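Local coordinates for protein CCMAN5 (Cellulosimicrobium cellulans, PDB 2XSG) that hydrolyses alpha-mannosidic linkages as a bacterial family 92 glycoside hydrolase and enables mannose-6-phosphate modification of yeast-produced lysosomal enzymes, at residues A[346-351]-A[372-377]. Sequence-based numbering, arbitrary orientation.
Sequences TYYDSW and RDMVQS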
loop_
_atom_site.group_PDB
_atom_site.type_symbol
_atom_site.label_atom_id
_atom_site.label_comp_id
_atom_site.label_asym_id
_atom_site.label_seq_id
_atom_site.Cartn_x
_atom_site.Cartn_y
_atom_site.Cartn_z
ATOM N N THR A 346 3.179 -15.528 -11.690
ATOM C CA THR A 346 4.205 -14.788 -10.959
ATOM C C THR A 346 3.840 -14.774 -9.483
ATOM O O THR A 346 2.697 -14.444 -9.108
ATOM C CB THR A 346 4.352 -13.360 -11.519
ATOM O OG1 THR A 346 4.850 -13.458 -12.851
ATOM C CG2 THR A 346 5.343 -12.492 -10.697
ATOM N N TYR A 347 4.809 -15.144 -8.646
ATOM C CA TYR A 347 4.598 -15.140 -7.204
ATOM C C TYR A 347 4.904 -13.745 -6.650
ATOM O O TYR A 347 6.011 -13.223 -6.812
ATOM C CB TYR A 347 5.454 -16.215 -6.523
ATOM C CG TYR A 347 5.318 -16.269 -5.024
ATOM C CD1 TYR A 347 4.194 -16.837 -4.426
ATOM C CD2 TYR A 347 6.311 -15.749 -4.197
ATOM C CE1 TYR A 347 4.060 -16.880 -3.035
ATOM C CE2 TYR A 347 6.189 -15.807 -2.807
ATOM C CZ TYR A 347 5.062 -16.382 -2.236
ATOM O OH TYR A 347 4.933 -16.435 -0.862
ATOM N N TYR A 348 3.906 -13.157 -6.006
ATOM C CA TYR A 348 4.057 -11.906 -5.283
ATOM C C TYR A 348 4.070 -12.156 -3.769
ATOM O O TYR A 348 3.500 -13.144 -3.277
ATOM C CB TYR A 348 2.927 -10.931 -5.668
ATOM C CG TYR A 348 2.978 -10.566 -7.136
ATOM C CD1 TYR A 348 2.313 -11.334 -8.106
ATOM C CD2 TYR A 348 3.736 -9.479 -7.561
ATOM C CE1 TYR A 348 2.396 -10.997 -9.460
ATOM C CE2 TYR A 348 3.831 -9.152 -8.888
ATOM C CZ TYR A 348 3.163 -9.906 -9.831
ATOM O OH TYR A 348 3.297 -9.532 -11.141
ATOM N N ASP A 349 4.743 -11.254 -3.055
ATOM C CA ASP A 349 4.889 -11.325 -1.609
ATOM C C ASP A 349 5.066 -9.912 -1.061
ATOM O O ASP A 349 5.445 -8.994 -1.813
ATOM C CB ASP A 349 6.089 -12.203 -1.252
ATOM C CG ASP A 349 6.100 -12.642 0.211
ATOM O OD1 ASP A 349 5.139 -12.356 0.969
ATOM O OD2 ASP A 349 7.111 -13.259 0.615
ATOM N N SER A 350 4.790 -9.768 0.232
ATOM C CA SER A 350 4.847 -8.510 1.017
ATOM C C SER A 350 3.446 -8.011 1.286
ATOM O O SER A 350 2.841 -7.367 0.446
ATOM C CB SER A 350 5.663 -7.402 0.364
ATOM O OG SER A 350 5.831 -6.338 1.285
ATOM N N TRP A 351 2.934 -8.324 2.462
ATOM C CA TRP A 351 1.513 -8.163 2.734
ATOM C C TRP A 351 1.302 -7.270 3.947
ATOM O O TRP A 351 2.103 -7.287 4.868
ATOM C CB TRP A 351 0.904 -9.534 2.990
ATOM C CG TRP A 351 1.142 -10.533 1.868
ATOM C CD1 TRP A 351 2.132 -11.462 1.798
ATOM C CD2 TRP A 351 0.359 -10.684 0.680
ATOM N NE1 TRP A 351 2.024 -12.190 0.621
ATOM C CE2 TRP A 351 0.942 -11.727 -0.078
ATOM C CE3 TRP A 351 -0.785 -10.039 0.184
ATOM C CZ2 TRP A 351 0.411 -12.153 -1.296
ATOM C CZ3 TRP A 351 -1.306 -10.451 -1.044
ATOM C CH2 TRP A 351 -0.701 -11.495 -1.773
ATOM N N ARG A 372 -5.127 -11.701 -10.205
ATOM C CA ARG A 372 -5.173 -13.152 -10.136
ATOM C C ARG A 372 -3.839 -13.692 -9.586
ATOM O O ARG A 372 -3.836 -14.528 -8.681
ATOM C CB ARG A 372 -5.522 -13.796 -11.484
ATOM C CG ARG A 372 -5.757 -15.317 -11.358
ATOM C CD ARG A 372 -5.939 -16.096 -12.681
ATOM N NE ARG A 372 -6.468 -17.435 -12.370
ATOM C CZ ARG A 372 -5.722 -18.459 -11.950
ATOM N NH1 ARG A 372 -4.400 -18.328 -11.822
ATOM N NH2 ARG A 372 -6.287 -19.628 -11.661
ATOM N N ASP A 373 -2.712 -13.197 -10.096
ATOM C CA ASP A 373 -1.416 -13.720 -9.637
ATOM C C ASP A 373 -1.204 -13.444 -8.147
ATOM O O ASP A 373 -0.681 -14.280 -7.416
ATOM C CB ASP A 373 -0.249 -13.168 -10.457
ATOM C CG ASP A 373 -0.038 -13.914 -11.787
ATOM O OD1 ASP A 373 -0.844 -14.801 -12.155
ATOM O OD2 ASP A 373 0.955 -13.583 -12.468
ATOM N N MET A 374 -1.624 -12.260 -7.701
ATOM C CA MET A 374 -1.539 -11.911 -6.297
ATOM C C MET A 374 -2.339 -12.859 -5.395
ATOM O O MET A 374 -1.856 -13.276 -4.342
ATOM C CB MET A 374 -1.993 -10.469 -6.104
ATOM C CG MET A 374 -1.035 -9.458 -6.711
ATOM S SD MET A 374 -1.651 -7.787 -6.455
ATOM C CE MET A 374 -0.270 -6.797 -7.046
ATOM N N VAL A 375 -3.569 -13.183 -5.802
ATOM C CA VAL A 375 -4.411 -14.063 -5.010
ATOM C C VAL A 375 -3.831 -15.473 -5.002
ATOM O O VAL A 375 -3.783 -16.117 -3.953
ATOM C CB VAL A 375 -5.883 -14.069 -5.495
ATOM C CG1 VAL A 375 -6.709 -15.057 -4.656
ATOM C CG2 VAL A 375 -6.485 -12.624 -5.404
ATOM N N GLN A 376 -3.383 -15.937 -6.167
ATOM C CA GLN A 376 -2.728 -17.235 -6.271
ATOM C C GLN A 376 -1.511 -17.282 -5.354
ATOM O O GLN A 376 -1.247 -18.302 -4.706
ATOM C CB GLN A 376 -2.315 -17.552 -7.713
ATOM C CG GLN A 376 -1.622 -18.950 -7.896
ATOM C CD GLN A 376 -2.515 -20.149 -7.570
ATOM O OE1 GLN A 376 -3.084 -20.772 -8.471
ATOM N NE2 GLN A 376 -2.611 -20.501 -6.281
ATOM N N SER A 377 -0.782 -16.169 -5.302
ATOM C CA SER A 377 0.420 -16.076 -4.467
ATOM C C SER A 377 0.045 -16.163 -2.998
ATOM O O SER A 377 0.720 -16.848 -2.206
ATOM C CB SER A 377 1.166 -14.776 -4.756
ATOM O OG SER A 377 1.541 -14.720 -6.126
HETATM O O HOH W 1 1.664 -11.067 -12.738
#
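Asp373 takes the backbone N-H of Thr346 on OD2, with N and OD2 3.1 Å apart. The bond is nearly straight (163°), but the N-H comes from above the carboxylate plane. The same OD2 accepts a hydrogen bond from a water, which also lies 2.8 Å from Tyr348 OH, in the plane of that ring. Asp373 CB meets the ring edge at Tyr348 CE1 (3.6 Å). Without the carboxylate, as with an alanine here, the Thr346 N-H would probably lose this acceptor and the water its bond to OD2. Met374 lays CG against Tyr348 CD1, while its backbone O faces the indole edge at Trp351 CH2 (3.3 Å). Ser377 joins strand to helix. Its OG sits beside its own backbone N (chi1 -59°), donates a hydrogen bond to Asp373 O one turn back, and accepts the N-H of Tyr348 at 2.8 Å between N and OG. Ser377 CB also packs on Tyr347 CD1 (3.7 Å). The contact is buried in the catalytic domain and docks strand 348-349, paired with strand 323-324, on helix 368-387. Helix 353-366 touches Met374 through Phe360 and Ile363. Leu378 and Leu381 of helix 368-387 touch Trp351, and Leu381 also touches Tyr347.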